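Local coordinates for putative polyketide biosynthesis enoyl-CoA hydratase homolog pksH (Bacillus subtilis, PDB 3HP0), which catalyses the dehydration of a PksL-tethered (S)-3-hydroxy-3-methylglutaryl group to a 3-methylglutaconyl moiety, a step in making the antibiotic bacillaene, at residues A[20-25]-A[54-59]; A[38-43]-A[90-95]; A[100-105]-A[121-126]; A[127-132]-A[184-189]. All blocks are in the same frame, centred on the assembly; numbering follows the deposited sequence.

Contacts 1 and 3 are successive strand pairings in one sheet, their centres about 13 Å apart. Strand 53-57 of contact 1 lies beside strand 102-107 of contact 3, and probable hydrogen bonds of V54 and L56 to I104 join them. Contact 2 packs two helices next to this sheet, its centre about 14 Å from that of contact 1. There V42 meets I20 and C39 meets F22, while L43 and K95 reach Y101 of contact 3. Contact 4 begins at the last residue of strand 124-127, directly after contact 3, and lies about 25 Å, centre to centre, from contact 2. All four belong to the scaffold, away from the active-site residues D68 and E137.

Contact 1 (A[20-25]-A[54-59]); sequences ITFHRP and VVLEGL
I20 N gives V55 O a nearly straight hydrogen bond of 2.8 Å, the first of three that hold strands 17-22 and 53-57 side by side and parallel. Next along, I20 O accepts from E57 N at 2.9 Å, with the CA-H of L56 closing on the same oxygen. E57 O then takes the N-H of F22 and, more loosely, the CA-H of T21. On the face that carries I20 and L56, the CD1 end of I20 reaches back to V54 CG1 at 3.9 Å. The F22 ring follows obliquely, with CE2 4.4 Å from L56 CB.

T21 and E57 occupy the other face. The E57 chain leaves wedged between its own backbone N and carbonyl carbon (chi1 59°), which carries CG and the carboxylate across T21; OE1 comes to 3.3 Å from T21 OG1 and also makes a long, weak ion pair with R12. T21 CG2 rests 3.3 Å from the bare CA of G58, just past the end of the strand. These strands, with helix 34-48 between them, form a beta-alpha-beta unit. The three backbone bonds set the register of the two strands, while the side chains add apolar contacts on one face and a polar pair, T21 with E57, on the other.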
loop_
_atom_site.group_PDB
_atom_site.type_symbol
_atom_site.label_atom_id
_atom_site.label_comp_id
_atom_site.label_asym_id
_atom_site.label_seq_id
_atom_site.Cartn_x
_atom_site.Cartn_y
_atom_site.Cartn_z
ATOM N N ILE A 20 -7.375 -7.757 8.388
ATOM C CA ILE A 20 -7.525 -8.016 6.970
ATOM C C ILE A 20 -6.222 -8.678 6.576
ATOM O O ILE A 20 -5.160 -8.069 6.698
ATOM C CB ILE A 20 -7.674 -6.722 6.162
ATOM C CG1 ILE A 20 -9.024 -6.073 6.447
ATOM C CG2 ILE A 20 -7.514 -7.030 4.684
ATOM C CD1 ILE A 20 -9.205 -4.734 5.766
ATOM N N THR A 21 -6.305 -9.928 6.130
ATOM C CA THR A 21 -5.128 -10.678 5.727
ATOM C C THR A 21 -5.211 -10.993 4.254
ATOM O O THR A 21 -6.155 -11.636 3.796
ATOM C CB THR A 21 -5.005 -11.993 6.512
ATOM O OG1 THR A 21 -4.866 -11.719 7.911
ATOM C CG2 THR A 21 -3.793 -12.768 6.055
ATOM N N PHE A 22 -4.218 -10.526 3.510
ATOM C CA PHE A 22 -4.190 -10.749 2.073
ATOM C C PHE A 22 -3.790 -12.191 1.782
ATOM O O PHE A 22 -2.672 -12.618 2.065
ATOM C CB PHE A 22 -3.206 -9.787 1.421
ATOM C CG PHE A 22 -3.525 -8.345 1.683
ATOM C CD1 PHE A 22 -4.757 -7.817 1.298
ATOM C CD2 PHE A 22 -2.604 -7.510 2.303
ATOM C CE1 PHE A 22 -5.061 -6.487 1.528
ATOM C CE2 PHE A 22 -2.900 -6.173 2.538
ATOM C CZ PHE A 22 -4.135 -5.658 2.146
ATOM N N HIS A 23 -4.731 -12.926 1.205
ATOM C CA HIS A 23 -4.545 -14.324 0.865
ATOM C C HIS A 23 -4.460 -14.476 -0.655
ATOM O O HIS A 23 -5.425 -14.863 -1.305
ATOM C CB HIS A 23 -5.706 -15.139 1.425
ATOM N N ARG A 24 -3.298 -14.161 -1.213
ATOM C CA ARG A 24 -3.107 -14.230 -2.652
ATOM C C ARG A 24 -1.719 -14.808 -2.917
ATOM O O ARG A 24 -0.835 -14.116 -3.406
ATOM C CB ARG A 24 -3.219 -12.834 -3.246
ATOM N N PRO A 25 -1.558 -16.091 -2.607
ATOM C CA PRO A 25 -0.281 -16.777 -2.714
ATOM C C PRO A 25 0.326 -17.137 -4.083
ATOM O O PRO A 25 1.560 -17.221 -4.197
ATOM C CB PRO A 25 -0.310 -18.016 -1.837
ATOM N N VAL A 54 -7.965 -1.183 12.454
ATOM C CA VAL A 54 -7.932 -2.108 11.328
ATOM C C VAL A 54 -6.473 -2.479 11.084
ATOM O O VAL A 54 -5.629 -1.598 10.887
ATOM C CB VAL A 54 -8.488 -1.477 10.036
ATOM C CG1 VAL A 54 -8.448 -2.502 8.912
ATOM C CG2 VAL A 54 -9.913 -0.961 10.255
ATOM N N VAL A 55 -6.178 -3.777 11.102
ATOM C CA VAL A 55 -4.819 -4.259 10.878
ATOM C C VAL A 55 -4.717 -4.965 9.529
ATOM O O VAL A 55 -5.595 -5.738 9.151
ATOM C CB VAL A 55 -4.378 -5.242 11.991
ATOM C CG1 VAL A 55 -2.993 -5.779 11.687
ATOM C CG2 VAL A 55 -4.392 -4.538 13.347
ATOM N N LEU A 56 -3.643 -4.680 8.806
ATOM C CA LEU A 56 -3.409 -5.285 7.503
ATOM C C LEU A 56 -2.231 -6.239 7.634
ATOM O O LEU A 56 -1.231 -5.901 8.259
ATOM C CB LEU A 56 -3.089 -4.203 6.462
ATOM C CG LEU A 56 -4.214 -3.297 5.932
ATOM C CD1 LEU A 56 -4.949 -2.618 7.080
ATOM C CD2 LEU A 56 -3.617 -2.259 4.986
ATOM N N GLU A 57 -2.324 -7.425 7.047
ATOM C CA GLU A 57 -1.224 -8.376 7.171
ATOM C C GLU A 57 -1.321 -9.578 6.240
ATOM O O GLU A 57 -1.989 -9.531 5.202
ATOM C CB GLU A 57 -1.161 -8.877 8.599
ATOM C CG GLU A 57 -2.448 -9.547 9.021
ATOM C CD GLU A 57 -2.365 -10.141 10.399
ATOM O OE1 GLU A 57 -3.113 -11.104 10.664
ATOM O OE2 GLU A 57 -1.562 -9.644 11.222
ATOM N N GLY A 58 -0.645 -10.654 6.646
ATOM C CA GLY A 58 -0.629 -11.900 5.897
ATOM C C GLY A 58 0.596 -12.020 5.009
ATOM O O GLY A 58 0.513 -12.514 3.879
ATOM N N LEU A 59 1.745 -11.595 5.527
ATOM C CA LEU A 59 2.981 -11.609 4.750
ATOM C C LEU A 59 4.151 -12.332 5.390
ATOM O O LEU A 59 5.093 -11.691 5.863
ATOM C CB LEU A 59 3.388 -10.174 4.444
#

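Contact 2 (A[38-43]-A[90-95]); sequences ECLQVL and YDLWMK
Helices 34-48 and 87-98 run in roughly the same direction here, their local axes 10.3 Å apart at closest and inclined by 29°. The backbones come nearest at L40 and L92, with 6.3 Å between their CA atoms. One turn further on, L43 faces K95 across a wider gap. The junction is apolar, and L92 is at its centre. Its CG stands opposite the backbone N (chi1 169°), a setting that swings the branched end over to the first helix and brings CD1 in among three residues. L40 meets this methyl with CD2, at 3.7 Å, the two side chains crossing at a slant. L43 comes in at about a right angle to L92 and touches the same methyl with its own CD1, again at 3.7 Å. C39 completes the group: its CB lies 3.8 Å from L92 CD1, while L92 CD2 approaches it too.

K95 contributes only the root of its chain. Its CG passes 4.0 Å from L43 CD1, the two side chains running in opposite directions, and the bend at chi2 (72°) helps take the amine away from the first helix. Elsewhere on the second helix, D91 forms a salt bridge with K225 and W93 meets F118 edge-to-face. On the first, V42 packs onto the sheet, against C18 of strand 17-22 and V11 of strand 9-14. Interlocking of aliphatic side chains between neighbouring helices, one of them backed by the sheet, is the plain packing of the alpha/beta core of this crotonase-like fold.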
loop_
_atom_site.group_PDB
_atom_site.type_symbol
_atom_site.label_atom_id
_atom_site.label_comp_id
_atom_site.label_asym_id
_atom_site.label_seq_id
_atom_site.Cartn_x
_atom_site.Cartn_y
_atom_site.Cartn_z
ATOM N N GLU A 38 -13.053 -5.839 -2.264
ATOM C CA GLU A 38 -13.251 -6.538 -0.999
ATOM C C GLU A 38 -12.803 -5.703 0.201
ATOM O O GLU A 38 -13.419 -5.753 1.263
ATOM C CB GLU A 38 -12.499 -7.869 -1.015
ATOM C CG GLU A 38 -13.178 -8.940 -1.848
ATOM C CD GLU A 38 -12.315 -10.177 -2.024
ATOM O OE1 GLU A 38 -11.576 -10.526 -1.077
ATOM O OE2 GLU A 38 -12.381 -10.807 -3.102
ATOM N N CYS A 39 -11.728 -4.940 0.023
ATOM C CA CYS A 39 -11.197 -4.086 1.082
ATOM C C CYS A 39 -12.134 -2.919 1.356
ATOM O O CYS A 39 -12.457 -2.629 2.510
ATOM C CB CYS A 39 -9.816 -3.549 0.699
ATOM S SG CYS A 39 -8.487 -4.774 0.733
ATOM N N LEU A 40 -12.568 -2.247 0.297
ATOM C CA LEU A 40 -13.477 -1.119 0.447
ATOM C C LEU A 40 -14.728 -1.588 1.172
ATOM O O LEU A 40 -15.318 -0.862 1.968
ATOM C CB LEU A 40 -13.844 -0.565 -0.926
ATOM C CG LEU A 40 -12.639 0.015 -1.661
ATOM C CD1 LEU A 40 -12.995 0.322 -3.103
ATOM C CD2 LEU A 40 -12.182 1.268 -0.935
ATOM N N GLN A 41 -15.106 -2.827 0.888
ATOM C CA GLN A 41 -16.274 -3.461 1.475
ATOM C C GLN A 41 -16.062 -3.750 2.962
ATOM O O GLN A 41 -16.976 -3.594 3.773
ATOM C CB GLN A 41 -16.550 -4.760 0.729
ATOM C CG GLN A 41 -17.736 -5.531 1.231
ATOM C CD GLN A 41 -17.826 -6.897 0.586
ATOM O OE1 GLN A 41 -17.767 -7.025 -0.641
ATOM N NE2 GLN A 41 -17.971 -7.929 1.409
ATOM N N VAL A 42 -14.858 -4.187 3.313
ATOM C CA VAL A 42 -14.532 -4.473 4.700
ATOM C C VAL A 42 -14.434 -3.163 5.487
ATOM O O VAL A 42 -14.848 -3.091 6.646
ATOM C CB VAL A 42 -13.186 -5.217 4.820
ATOM C CG1 VAL A 42 -12.816 -5.381 6.284
ATOM C CG2 VAL A 42 -13.272 -6.571 4.140
ATOM N N LEU A 43 -13.884 -2.130 4.853
ATOM C CA LEU A 43 -13.736 -0.843 5.509
ATOM C C LEU A 43 -15.078 -0.175 5.772
ATOM O O LEU A 43 -15.224 0.557 6.751
ATOM C CB LEU A 43 -12.829 0.080 4.693
ATOM C CG LEU A 43 -11.347 -0.305 4.692
ATOM C CD1 LEU A 43 -10.546 0.773 3.987
ATOM C CD2 LEU A 43 -10.851 -0.479 6.131
ATOM N N TYR A 90 -6.388 4.060 -5.316
ATOM C CA TYR A 90 -5.993 5.322 -4.705
ATOM C C TYR A 90 -6.954 5.723 -3.595
ATOM O O TYR A 90 -6.523 6.118 -2.513
ATOM C CB TYR A 90 -5.934 6.428 -5.750
ATOM C CG TYR A 90 -5.080 7.615 -5.347
ATOM C CD1 TYR A 90 -3.743 7.706 -5.754
ATOM C CD2 TYR A 90 -5.611 8.659 -4.579
ATOM C CE1 TYR A 90 -2.968 8.800 -5.423
ATOM C CE2 TYR A 90 -4.831 9.768 -4.235
ATOM C CZ TYR A 90 -3.515 9.835 -4.667
ATOM O OH TYR A 90 -2.754 10.947 -4.389
ATOM N N ASP A 91 -8.255 5.610 -3.862
ATOM C CA ASP A 91 -9.271 5.963 -2.873
ATOM C C ASP A 91 -9.234 5.049 -1.665
ATOM O O ASP A 91 -9.543 5.473 -0.556
ATOM C CB ASP A 91 -10.664 5.949 -3.499
ATOM C CG ASP A 91 -10.877 7.117 -4.428
ATOM O OD1 ASP A 91 -10.451 8.233 -4.063
ATOM O OD2 ASP A 91 -11.464 6.925 -5.512
ATOM N N LEU A 92 -8.860 3.796 -1.891
ATOM C CA LEU A 92 -8.733 2.822 -0.815
ATOM C C LEU A 92 -7.609 3.293 0.112
ATOM O O LEU A 92 -7.786 3.387 1.332
ATOM C CB LEU A 92 -8.387 1.459 -1.395
ATOM C CG LEU A 92 -7.960 0.341 -0.445
ATOM C CD1 LEU A 92 -8.994 0.136 0.652
ATOM C CD2 LEU A 92 -7.763 -0.925 -1.260
ATOM N N TRP A 93 -6.457 3.611 -0.469
ATOM C CA TRP A 93 -5.336 4.075 0.331
ATOM C C TRP A 93 -5.714 5.360 1.048
ATOM O O TRP A 93 -5.264 5.606 2.167
ATOM C CB TRP A 93 -4.101 4.295 -0.543
ATOM C CG TRP A 93 -3.486 3.009 -1.038
ATOM C CD1 TRP A 93 -3.664 1.762 -0.511
ATOM C CD2 TRP A 93 -2.576 2.856 -2.130
ATOM N NE1 TRP A 93 -2.922 0.841 -1.208
ATOM C CE2 TRP A 93 -2.243 1.485 -2.208
ATOM C CE3 TRP A 93 -2.009 3.744 -3.056
ATOM C CZ2 TRP A 93 -1.366 0.977 -3.178
ATOM C CZ3 TRP A 93 -1.140 3.242 -4.020
ATOM C CH2 TRP A 93 -0.827 1.870 -4.072
HETATM N N MSE A 94 -6.554 6.175 0.409
HETATM C CA MSE A 94 -6.998 7.426 1.025
HETATM C C MSE A 94 -7.913 7.127 2.207
HETATM O O MSE A 94 -7.855 7.793 3.235
HETATM C CB MSE A 94 -7.755 8.296 0.025
HETATM C CG MSE A 94 -6.893 8.900 -1.062
HETATM SE SE MSE A 94 -7.721 10.493 -1.825
HETATM C CE MSE A 94 -7.049 11.785 -0.543
ATOM N N LYS A 95 -8.749 6.111 2.049
ATOM C CA LYS A 95 -9.695 5.709 3.084
ATOM C C LYS A 95 -8.912 5.309 4.341
ATOM O O LYS A 95 -9.268 5.690 5.462
ATOM C CB LYS A 95 -10.529 4.524 2.583
ATOM C CG LYS A 95 -11.920 4.402 3.175
ATOM C CD LYS A 95 -12.833 5.487 2.619
ATOM C CE LYS A 95 -14.305 5.076 2.682
ATOM N NZ LYS A 95 -15.211 6.067 2.007
#

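Contact 3 (A[100-105]-A[121-126]); sequences PYVTIS and ATDIAI
Three main-chain hydrogen bonds join the strands in parallel: I124 N to T103 O, S105 N to I124 O at 2.7 Å, and I126 N to S105 O at 2.8 Å. The CA-H groups of I104 and A125 add weaker contacts, to I124 O and S105 O.

Side-chain polar bonds secure the start of the pairing. D123 OD2 receives T103 N at 2.7 Å through the lone pair turned away from its other oxygen, and the same oxygen forms a salt bridge with K211. In return, T103 OG1 accepts D123 N at 2.9 Å; with chi1 at 61° this hydroxyl is placed between its own N and carbonyl carbon, from where it also bonds L96 O. Residues T103 and D123 thus clasp each other reciprocally just where the chain, having left helix 115-121, enters strand 124-127 of the main sheet in this crotonase-family domain. Further on, the hydroxyls of S105 and T122 share a 2.9 Å hydrogen bond, and T122 OG1 is bonded to V119 O as well.

Apolar contacts cover the face of I104 and I124. These two lie side by side pointing the same way, I104 CG1 4.1 Å from I124 CB, and V102 CG1 touches I124 CD1. L196 and L199 of helix 190-199 pack over I104.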
loop_
_atom_site.group_PDB
_atom_site.type_symbol
_atom_site.label_atom_id
_atom_site.label_comp_id
_atom_site.label_asym_id
_atom_site.label_seq_id
_atom_site.Cartn_x
_atom_site.Cartn_y
_atom_site.Cartn_z
ATOM N N PRO A 100 -12.829 6.433 10.105
ATOM C CA PRO A 100 -13.004 6.536 11.556
ATOM C C PRO A 100 -12.424 5.313 12.270
ATOM O O PRO A 100 -13.146 4.521 12.880
ATOM C CB PRO A 100 -14.515 6.643 11.706
ATOM C CG PRO A 100 -14.999 5.690 10.643
ATOM C CD PRO A 100 -14.087 6.014 9.451
ATOM N N TYR A 101 -11.108 5.171 12.172
ATOM C CA TYR A 101 -10.369 4.085 12.806
ATOM C C TYR A 101 -8.891 4.257 12.515
ATOM O O TYR A 101 -8.510 4.882 11.535
ATOM C CB TYR A 101 -10.841 2.718 12.301
ATOM C CG TYR A 101 -11.185 2.702 10.834
ATOM C CD1 TYR A 101 -10.212 2.979 9.868
ATOM C CD2 TYR A 101 -12.494 2.461 10.409
ATOM C CE1 TYR A 101 -10.526 3.025 8.522
ATOM C CE2 TYR A 101 -12.823 2.504 9.055
ATOM C CZ TYR A 101 -11.830 2.793 8.115
ATOM O OH TYR A 101 -12.149 2.890 6.780
ATOM N N VAL A 102 -8.065 3.713 13.396
ATOM C CA VAL A 102 -6.629 3.781 13.243
ATOM C C VAL A 102 -6.220 2.580 12.411
ATOM O O VAL A 102 -6.513 1.438 12.781
ATOM C CB VAL A 102 -5.951 3.759 14.629
ATOM C CG1 VAL A 102 -4.447 3.594 14.492
ATOM C CG2 VAL A 102 -6.287 5.064 15.371
ATOM N N THR A 103 -5.586 2.833 11.264
ATOM C CA THR A 103 -5.161 1.737 10.408
ATOM C C THR A 103 -3.697 1.430 10.663
ATOM O O THR A 103 -2.900 2.333 10.912
ATOM C CB THR A 103 -5.416 2.049 8.912
ATOM O OG1 THR A 103 -4.671 3.202 8.517
ATOM C CG2 THR A 103 -6.909 2.311 8.681
ATOM N N ILE A 104 -3.361 0.146 10.612
ATOM C CA ILE A 104 -2.003 -0.313 10.875
ATOM C C ILE A 104 -1.514 -1.347 9.886
ATOM O O ILE A 104 -2.221 -2.298 9.574
ATOM C CB ILE A 104 -1.869 -1.000 12.265
ATOM C CG1 ILE A 104 -2.450 -0.124 13.365
ATOM C CG2 ILE A 104 -0.398 -1.299 12.556
ATOM C CD1 ILE A 104 -2.380 -0.782 14.722
ATOM N N SER A 105 -0.287 -1.154 9.420
ATOM C CA SER A 105 0.361 -2.091 8.517
ATOM C C SER A 105 1.283 -2.941 9.375
ATOM O O SER A 105 1.986 -2.428 10.263
ATOM C CB SER A 105 1.224 -1.367 7.483
ATOM O OG SER A 105 0.445 -0.896 6.411
ATOM N N ALA A 121 0.173 4.489 3.471
ATOM C CA ALA A 121 -1.154 5.018 3.745
ATOM C C ALA A 121 -1.694 4.756 5.146
ATOM O O ALA A 121 -2.417 5.600 5.695
ATOM C CB ALA A 121 -2.136 4.477 2.716
ATOM N N THR A 122 -1.361 3.600 5.724
ATOM C CA THR A 122 -1.856 3.274 7.046
ATOM C C THR A 122 -1.393 4.323 8.040
ATOM O O THR A 122 -0.341 4.938 7.858
ATOM C CB THR A 122 -1.410 1.843 7.501
ATOM O OG1 THR A 122 0.024 1.746 7.575
ATOM C CG2 THR A 122 -1.942 0.797 6.510
ATOM N N ASP A 123 -2.201 4.552 9.070
ATOM C CA ASP A 123 -1.878 5.532 10.106
ATOM C C ASP A 123 -0.605 5.138 10.847
ATOM O O ASP A 123 0.144 6.001 11.302
ATOM C CB ASP A 123 -3.001 5.617 11.137
ATOM C CG ASP A 123 -4.283 6.183 10.567
ATOM O OD1 ASP A 123 -4.261 7.334 10.075
ATOM O OD2 ASP A 123 -5.314 5.480 10.624
ATOM N N ILE A 124 -0.393 3.825 10.971
ATOM C CA ILE A 124 0.754 3.263 11.669
ATOM C C ILE A 124 1.284 2.025 10.963
ATOM O O ILE A 124 0.528 1.100 10.643
ATOM C CB ILE A 124 0.379 2.863 13.104
ATOM C CG1 ILE A 124 -0.076 4.106 13.870
ATOM C CG2 ILE A 124 1.563 2.152 13.784
ATOM C CD1 ILE A 124 -0.443 3.836 15.298
ATOM N N ALA A 125 2.592 1.999 10.741
ATOM C CA ALA A 125 3.217 0.872 10.067
ATOM C C ALA A 125 4.312 0.262 10.936
ATOM O O ALA A 125 5.263 0.943 11.312
ATOM C CB ALA A 125 3.794 1.320 8.724
ATOM N N ILE A 126 4.168 -1.020 11.249
ATOM C CA ILE A 126 5.159 -1.719 12.067
ATOM C C ILE A 126 5.782 -2.887 11.295
ATOM O O ILE A 126 5.186 -3.433 10.370
ATOM C CB ILE A 126 4.526 -2.269 13.360
ATOM C CG1 ILE A 126 3.565 -3.402 13.026
ATOM C CG2 ILE A 126 3.761 -1.170 14.075
ATOM C CD1 ILE A 126 2.951 -4.026 14.234
#

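Contact 4 (A[127-132]-A[184-189]); sequences ADQTAS and FDAESD
Q129, F184 and A127 bury the most surface where these two loops meet. Q129 lays its side chain along A186: its CG is 3.7 Å from A186 CB, and a bend at chi2 (-82°) turns the amide back over the second loop. There NE2 comes 3.0 Å from A186 N, donor against donor, which leaves the modelled orientation of the amide in doubt. The same NE2 passes the F184 ring obliquely, 4.2 Å from CE1.

F184 brings its CB to 4.3 Å from A127 CB. The A127 carbonyl accepts D185 N at 2.7 Å, although this oxygen is too close to a neighbouring atom in the model, so its position is less certain. Beside it, S188 OG rests against D128 CB at 3.4 Å; this OG is buried and has no polar partner in the model.

Each loop is also tied to itself. D185 OD1 accepts E187 N at 2.7 Å in an Asx turn, and D128 opens a type I beta turn ending at A131. D128 has a salt bridge to R108. The contact lies between strand 102-107, where V107 meets A127 and H106 meets S188, and helix 172-178, which F184 packs against; helix 190-199 begins right after D189.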
loop_
_atom_site.group_PDB
_atom_site.type_symbol
_atom_site.label_atom_id
_atom_site.label_comp_id
_atom_site.label_asym_id
_atom_site.label_seq_id
_atom_site.Cartn_x
_atom_site.Cartn_y
_atom_site.Cartn_z
ATOM N N ALA A 127 6.985 -3.281 11.677
ATOM C CA ALA A 127 7.626 -4.381 10.975
ATOM C C ALA A 127 8.624 -5.125 11.852
ATOM O O ALA A 127 8.804 -4.790 13.025
ATOM C CB ALA A 127 8.323 -3.841 9.722
ATOM N N ASP A 128 9.248 -6.149 11.271
ATOM C CA ASP A 128 10.277 -6.924 11.956
ATOM C C ASP A 128 11.578 -6.754 11.172
ATOM O O ASP A 128 11.601 -6.057 10.159
ATOM C CB ASP A 128 9.899 -8.407 12.054
ATOM C CG ASP A 128 9.758 -9.075 10.700
ATOM O OD1 ASP A 128 10.520 -8.731 9.773
ATOM O OD2 ASP A 128 8.893 -9.967 10.571
ATOM N N GLN A 129 12.646 -7.388 11.645
ATOM C CA GLN A 129 13.976 -7.318 11.025
ATOM C C GLN A 129 13.986 -7.671 9.539
ATOM O O GLN A 129 14.844 -7.225 8.779
ATOM C CB GLN A 129 14.926 -8.292 11.724
ATOM C CG GLN A 129 14.736 -8.422 13.207
ATOM C CD GLN A 129 15.426 -7.322 13.973
ATOM O OE1 GLN A 129 16.616 -7.070 13.772
ATOM N NE2 GLN A 129 14.693 -6.666 14.866
ATOM N N THR A 130 13.039 -8.501 9.141
ATOM C CA THR A 130 12.938 -8.971 7.772
ATOM C C THR A 130 12.489 -7.985 6.684
ATOM O O THR A 130 12.904 -8.111 5.531
ATOM C CB THR A 130 12.015 -10.184 7.735
ATOM O OG1 THR A 130 12.660 -11.272 8.408
ATOM C CG2 THR A 130 11.683 -10.573 6.309
ATOM N N ALA A 131 11.650 -7.015 7.047
ATOM C CA ALA A 131 11.126 -6.049 6.082
ATOM C C ALA A 131 12.158 -5.256 5.277
ATOM O O ALA A 131 13.136 -4.743 5.813
ATOM C CB ALA A 131 10.175 -5.080 6.790
ATOM N N SER A 132 11.929 -5.175 3.975
ATOM C CA SER A 132 12.777 -4.395 3.091
ATOM C C SER A 132 11.805 -3.746 2.104
ATOM O O SER A 132 10.774 -4.323 1.764
ATOM C CB SER A 132 13.794 -5.276 2.361
ATOM O OG SER A 132 13.159 -6.101 1.399
ATOM N N PHE A 184 9.599 -1.087 14.824
ATOM C CA PHE A 184 9.827 -2.375 14.207
ATOM C C PHE A 184 10.578 -3.197 15.245
ATOM O O PHE A 184 11.201 -2.638 16.151
ATOM C CB PHE A 184 10.647 -2.211 12.918
ATOM C CG PHE A 184 12.100 -1.930 13.158
ATOM C CD1 PHE A 184 13.018 -2.981 13.238
ATOM C CD2 PHE A 184 12.567 -0.614 13.265
ATOM C CE1 PHE A 184 14.361 -2.731 13.444
ATOM C CE2 PHE A 184 13.922 -0.358 13.472
ATOM C CZ PHE A 184 14.820 -1.418 13.547
ATOM N N ASP A 185 10.516 -4.518 15.118
ATOM C CA ASP A 185 11.190 -5.384 16.072
ATOM C C ASP A 185 11.176 -6.834 15.611
ATOM O O ASP A 185 10.309 -7.235 14.832
ATOM C CB ASP A 185 10.502 -5.256 17.437
ATOM C CG ASP A 185 11.288 -5.915 18.562
ATOM O OD1 ASP A 185 11.364 -7.170 18.614
ATOM O OD2 ASP A 185 11.840 -5.161 19.399
ATOM N N ALA A 186 12.127 -7.627 16.096
ATOM C CA ALA A 186 12.171 -9.034 15.713
ATOM C C ALA A 186 10.862 -9.711 16.118
ATOM O O ALA A 186 10.384 -10.617 15.435
ATOM C CB ALA A 186 13.340 -9.724 16.372
ATOM N N GLU A 187 10.286 -9.255 17.225
ATOM C CA GLU A 187 9.028 -9.797 17.706
ATOM C C GLU A 187 7.860 -8.884 17.320
ATOM O O GLU A 187 7.241 -8.245 18.172
ATOM C CB GLU A 187 9.060 -9.964 19.223
ATOM C CG GLU A 187 10.004 -11.059 19.673
ATOM C CD GLU A 187 10.061 -11.185 21.184
ATOM O OE1 GLU A 187 10.453 -10.194 21.841
ATOM O OE2 GLU A 187 9.713 -12.273 21.707
ATOM N N SER A 188 7.570 -8.825 16.028
ATOM C CA SER A 188 6.482 -8.010 15.543
ATOM C C SER A 188 5.216 -8.851 15.561
ATOM O O SER A 188 4.845 -9.493 14.580
ATOM C CB SER A 188 6.757 -7.517 14.126
ATOM O OG SER A 188 6.729 -8.605 13.222
ATOM N N ASP A 189 4.585 -8.852 16.723
ATOM C CA ASP A 189 3.349 -9.572 17.018
ATOM C C ASP A 189 3.179 -9.047 18.425
ATOM O O ASP A 189 2.117 -8.550 18.817
ATOM C CB ASP A 189 3.576 -11.092 17.047
ATOM C CG ASP A 189 3.106 -11.790 15.773
ATOM O OD1 ASP A 189 2.607 -11.109 14.849
ATOM O OD2 ASP A 189 3.240 -13.035 15.692
#